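Local coordinates for diguanylate cyclase/phosphodiesterase-domain containing protein (Thermotoga maritima MSB8, PDB 6KHU) that is a putative diguanylate cyclase with a GGDEF-type domain, a family whose active members make the second messenger cyclic di-GMP from two GTP molecules, at residues H11-R14 against L15-Y18; M117-E120 against K121-D125. One frame throughout, in Å; residues are numbered along the deposited sequence.

Contact 1: H11-R14 against L15-Y18; sequences HFLR and LLSY
Phe12 and Leu16 meet one turn apart on the buried side of helix 9-26, where Phe12 CE2 lies 4.2 Å from Leu16 CD2 and the methyl comes at the ring obliquely. With CG anti to the backbone N (chi1 172°), the phenyl is sent down toward the sheet, where it reaches Ala75 and the ring of Phe77. A large flat side chain suits this place because it can fill the depth between helix and strands, while the branched end of Leu16 spreads between Tyr30, Ile32 and the helix 119-130. Leu13 adds its CD2 at 4.3 Å from Leu16 CD2, at the margin of this apolar patch. The helix is the first of this chain, in a GGDEF-type alpha/beta fold of the nucleotide cyclase clan, and here it lies against the central sheet. Regular i to i+4 bonds hold the turn together; that from Leu16 N to Phe12 O measures 2.9 Å.

Round the helix the packing thins. Leu15 CD1 approaches the His11 imidazole at CD2, 3.9 Å away, in an oblique crossing, and His11 also sets its ring edge-to-face with Tyr7. On the solvent side Arg14 and Tyr18 run side by side, pointing the same way. Arg14 CG packs on Tyr18 CZ at 3.7 Å, and Arg14 CD lies 3.6 Å from Tyr18 OH. The phenol oxygen sits at the edge of the guanidinium, near its plane, and the guanidinium and phenol planes stand 66° apart. Arg14 O lies over one face of the Tyr18 ring and is gripped twice, by Tyr18 N and by Ser17 OG at 2.8 Å. The small Ser17 hydroxyl can fold back onto this carbonyl because chi1 of 71° sets OG between its own backbone N and carbonyl carbon.

Contact 2: M117-E120 against K121-D125; sequences MDLE and KAILD. With ZN (zinc ion), chain B.
The carboxylate of Asp118 is met above its plane by Lys121 N, which gives its hydrogen to OD1 over 2.9 Å from 47° out of that plane, while the other oxygen, OD2, binds a zinc ion at 1.9 Å. This is the N-cap of helix 119-130, the last helix of the chain, with Asp118 as the capping residue. Aspartate suits the position because its short side chain can turn back to a backbone N-H of the first turn; a CG placed opposite its own N (chi1 179°) carries OD1 there. The carboxylate thus serves a metal ion and a backbone N-H at once, and both the metal and the helix N-terminus would be expected to stabilise its negative charge. A water 2.3 Å from the zinc ion is a further ligand.

The second flat group, the carboxylate of Glu120, slants over Leu124. The bend at chi2 (53°) turns the chain forward, toward Leu124 one turn on, and CG packs 3.8 Å from Leu124 CD2. OE2 gains nothing polar from the leucine methyls beside it, and the placing of the leucine end is uncertain, its torsions being far from staggered. Exposure to solvent makes the charge tolerable on this flank.

On the inner side the residues are purely apolar. Leu119 and Ile123 point the same way, CD1 of the former 4.2 Å from CG1 of the latter, and the pair faces strand 30-37, with Leu119 on Tyr30 and Ile32 and Ile123 on Phe34. Ala122 touches Phe116, and its small side chain is consistent with close approach there.

Behind the cap, Lys121 sends its chain, bent at chi2 and chi4, forward to Asp125; NZ forms a salt bridge with the Asp125 carboxylate, its hydrogen bond to OD2 (2.8 Å) using the syn lone pair.

Contact 1 lies well inside a long helix and contact 2 at the start of another, so the first relies on backbone bonds, packing and one serine hydroxyl bond while the second adds a cap, a metal and a salt bridge. Their apolar sides belong to one core: Leu16 CD2 lies 3.9 Å from both Leu119 CD1 and Ile123 CD1, and the two helices lie next to each other, with Leu16, Leu119 and Ile123 all reaching strand 30-37. Phe12, Leu16, Ala122 and Ile123 are buried, whereas Arg14, Tyr18, Glu120 and Lys121 are exposed. On that surface contact 2 is the more heavily charged, with the zinc ion at its helix end.

Contact 1: H11-R14 against L15-Y18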
loop_
_atom_site.group_PDB
_atom_site.type_symbol
_atom_site.label_atom_id
_atom_site.label_comp_id
_atom_site.label_asym_id
_atom_site.label_seq_id
_atom_site.Cartn_x
_atom_site.Cartn_y
_atom_site.Cartn_z
ATOM N N HIS A 11 11.084 -8.650 -0.819
ATOM C CA HIS A 11 10.508 -9.264 0.371
ATOM C C HIS A 11 9.005 -9.001 0.425
ATOM O O HIS A 11 8.202 -9.930 0.571
ATOM C CB HIS A 11 11.220 -8.718 1.623
ATOM C CG HIS A 11 10.922 -9.474 2.882
ATOM N ND1 HIS A 11 11.629 -9.279 4.050
ATOM C CD2 HIS A 11 9.988 -10.413 3.166
ATOM C CE1 HIS A 11 11.153 -10.070 4.995
ATOM N NE2 HIS A 11 10.148 -10.763 4.487
ATOM N N PHE A 12 8.613 -7.732 0.268
ATOM C CA PHE A 12 7.206 -7.348 0.246
ATOM C C PHE A 12 6.421 -8.146 -0.790
ATOM O O PHE A 12 5.328 -8.660 -0.507
ATOM C CB PHE A 12 7.080 -5.849 -0.047
ATOM C CG PHE A 12 5.663 -5.406 -0.275
ATOM C CD1 PHE A 12 4.835 -5.137 0.795
ATOM C CD2 PHE A 12 5.146 -5.301 -1.562
ATOM C CE1 PHE A 12 3.513 -4.759 0.594
ATOM C CE2 PHE A 12 3.831 -4.922 -1.773
ATOM C CZ PHE A 12 3.011 -4.653 -0.689
ATOM N N LEU A 13 6.947 -8.226 -2.010
ATOM C CA LEU A 13 6.206 -8.868 -3.084
ATOM C C LEU A 13 6.054 -10.362 -2.835
ATOM O O LEU A 13 5.029 -10.946 -3.205
ATOM C CB LEU A 13 6.897 -8.608 -4.427
ATOM C CG LEU A 13 6.732 -7.195 -5.012
ATOM C CD1 LEU A 13 7.703 -6.982 -6.175
ATOM C CD2 LEU A 13 5.304 -6.948 -5.470
ATOM N N ARG A 14 7.057 -10.992 -2.214
ATOM C CA ARG A 14 6.913 -12.387 -1.811
ATOM C C ARG A 14 5.763 -12.559 -0.828
ATOM O O ARG A 14 4.927 -13.452 -0.992
ATOM C CB ARG A 14 8.218 -12.904 -1.202
ATOM C CG ARG A 14 8.227 -14.418 -1.027
ATOM C CD ARG A 14 9.596 -14.939 -0.581
ATOM N NE ARG A 14 9.826 -14.700 0.842
ATOM C CZ ARG A 14 10.708 -13.826 1.313
ATOM N NH1 ARG A 14 11.447 -13.113 0.461
ATOM N NH2 ARG A 14 10.854 -13.672 2.627
ATOM N N LEU A 15 5.703 -11.705 0.203
ATOM C CA LEU A 15 4.604 -11.775 1.162
ATOM C C LEU A 15 3.262 -11.526 0.487
ATOM O O LEU A 15 2.249 -12.142 0.852
ATOM C CB LEU A 15 4.823 -10.768 2.299
ATOM C CG LEU A 15 6.075 -11.020 3.170
ATOM C CD1 LEU A 15 6.288 -9.904 4.188
ATOM C CD2 LEU A 15 6.006 -12.382 3.888
ATOM N N LEU A 16 3.234 -10.608 -0.486
ATOM C CA LEU A 16 2.008 -10.333 -1.225
ATOM C C LEU A 16 1.569 -11.544 -2.043
ATOM O O LEU A 16 0.374 -11.852 -2.102
ATOM C CB LEU A 16 2.192 -9.113 -2.130
ATOM C CG LEU A 16 1.034 -8.769 -3.077
ATOM C CD1 LEU A 16 -0.278 -8.529 -2.324
ATOM C CD2 LEU A 16 1.396 -7.546 -3.904
ATOM N N SER A 17 2.513 -12.236 -2.692
ATOM C CA SER A 17 2.125 -13.411 -3.472
ATOM C C SER A 17 1.622 -14.538 -2.579
ATOM O O SER A 17 0.722 -15.286 -2.976
ATOM C CB SER A 17 3.291 -13.883 -4.336
ATOM O OG SER A 17 4.286 -14.458 -3.513
ATOM N N TYR A 18 2.171 -14.672 -1.367
ATOM C CA TYR A 18 1.626 -15.640 -0.420
ATOM C C TYR A 18 0.201 -15.276 -0.031
ATOM O O TYR A 18 -0.690 -16.132 -0.002
ATOM C CB TYR A 18 2.498 -15.717 0.835
ATOM C CG TYR A 18 3.872 -16.299 0.614
ATOM C CD1 TYR A 18 4.149 -17.063 -0.510
ATOM C CD2 TYR A 18 4.896 -16.076 1.532
ATOM C CE1 TYR A 18 5.409 -17.587 -0.722
ATOM C CE2 TYR A 18 6.165 -16.606 1.335
ATOM C CZ TYR A 18 6.410 -17.365 0.203
ATOM O OH TYR A 18 7.656 -17.903 -0.012
#

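Contact 2: M117-E120 against K121-D125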
loop_
_atom_site.group_PDB
_atom_site.type_symbol
_atom_site.label_atom_id
_atom_site.label_comp_id
_atom_site.label_asym_id
_atom_site.label_seq_id
_atom_site.Cartn_x
_atom_site.Cartn_y
_atom_site.Cartn_z
HETATM N N MSE A 117 -7.928 -10.407 -10.495
HETATM C CA MSE A 117 -7.573 -11.707 -9.955
HETATM C C MSE A 117 -6.194 -12.134 -10.420
HETATM O O MSE A 117 -5.620 -13.107 -9.924
HETATM C CB MSE A 117 -8.624 -12.721 -10.346
HETATM C CG MSE A 117 -9.826 -12.600 -9.431
HETATM SE SE MSE A 117 -11.264 -13.710 -10.046
HETATM C CE MSE A 117 -10.695 -15.362 -9.135
ATOM N N ASP A 118 -5.653 -11.363 -11.360
ATOM C CA ASP A 118 -4.301 -11.550 -11.870
ATOM C C ASP A 118 -3.391 -10.548 -11.151
ATOM O O ASP A 118 -3.462 -9.340 -11.412
ATOM C CB ASP A 118 -4.308 -11.354 -13.388
ATOM C CG ASP A 118 -2.927 -11.495 -14.035
ATOM O OD1 ASP A 118 -1.933 -11.028 -13.463
ATOM O OD2 ASP A 118 -2.851 -12.030 -15.169
ATOM N N LEU A 119 -2.515 -11.055 -10.272
ATOM C CA LEU A 119 -1.738 -10.171 -9.405
ATOM C C LEU A 119 -0.717 -9.351 -10.193
ATOM O O LEU A 119 -0.534 -8.158 -9.917
ATOM C CB LEU A 119 -1.046 -10.969 -8.298
ATOM C CG LEU A 119 -0.187 -10.137 -7.324
ATOM C CD1 LEU A 119 -0.986 -9.053 -6.589
ATOM C CD2 LEU A 119 0.538 -11.049 -6.334
ATOM N N GLU A 120 -0.034 -9.956 -11.163
ATOM C CA GLU A 120 0.916 -9.149 -11.917
ATOM C C GLU A 120 0.205 -8.025 -12.663
ATOM O O GLU A 120 0.754 -6.927 -12.781
ATOM C CB GLU A 120 1.732 -10.006 -12.884
ATOM C CG GLU A 120 2.746 -9.160 -13.659
ATOM C CD GLU A 120 3.637 -8.313 -12.718
ATOM O OE1 GLU A 120 4.310 -8.898 -11.828
ATOM O OE2 GLU A 120 3.635 -7.053 -12.829
ATOM N N LYS A 121 -1.035 -8.249 -13.115
ATOM C CA LYS A 121 -1.770 -7.182 -13.794
ATOM C C LYS A 121 -2.123 -6.053 -12.827
ATOM O O LYS A 121 -1.947 -4.872 -13.154
ATOM C CB LYS A 121 -3.041 -7.730 -14.458
ATOM C CG LYS A 121 -3.862 -6.656 -15.191
ATOM C CD LYS A 121 -3.056 -6.056 -16.342
ATOM C CE LYS A 121 -3.964 -5.434 -17.399
ATOM N NZ LYS A 121 -4.602 -4.197 -16.906
ATOM N N ALA A 122 -2.649 -6.395 -11.641
ATOM C CA ALA A 122 -2.894 -5.381 -10.617
ATOM C C ALA A 122 -1.641 -4.556 -10.340
ATOM O O ALA A 122 -1.711 -3.327 -10.232
ATOM C CB ALA A 122 -3.386 -6.033 -9.324
ATOM N N ILE A 123 -0.483 -5.216 -10.236
ATOM C CA ILE A 123 0.753 -4.516 -9.882
ATOM C C ILE A 123 1.157 -3.545 -10.989
ATOM O O ILE A 123 1.484 -2.379 -10.727
ATOM C CB ILE A 123 1.869 -5.531 -9.574
ATOM C CG1 ILE A 123 1.583 -6.227 -8.239
ATOM C CG2 ILE A 123 3.248 -4.850 -9.545
ATOM C CD1 ILE A 123 1.664 -5.283 -7.061
ATOM N N LEU A 124 1.160 -4.018 -12.241
ATOM C CA LEU A 124 1.424 -3.133 -13.377
ATOM C C LEU A 124 0.465 -1.955 -13.403
ATOM O O LEU A 124 0.879 -0.811 -13.610
ATOM C CB LEU A 124 1.315 -3.902 -14.696
ATOM C CG LEU A 124 2.556 -4.501 -15.354
ATOM C CD1 LEU A 124 3.818 -4.293 -14.544
ATOM C CD2 LEU A 124 2.352 -5.970 -15.678
ATOM N N ASP A 125 -0.823 -2.220 -13.194
ATOM C CA ASP A 125 -1.814 -1.150 -13.213
ATOM C C ASP A 125 -1.567 -0.142 -12.095
ATOM O O ASP A 125 -1.747 1.065 -12.288
ATOM C CB ASP A 125 -3.216 -1.736 -13.079
ATOM C CG ASP A 125 -3.709 -2.391 -14.360
ATOM O OD1 ASP A 125 -3.043 -2.233 -15.403
ATOM O OD2 ASP A 125 -4.768 -3.067 -14.320
HETATM ZN ZN ZN B . -1.128 -11.942 -16.070
HETATM O O HOH W 1 -0.961 -9.837 -16.899
#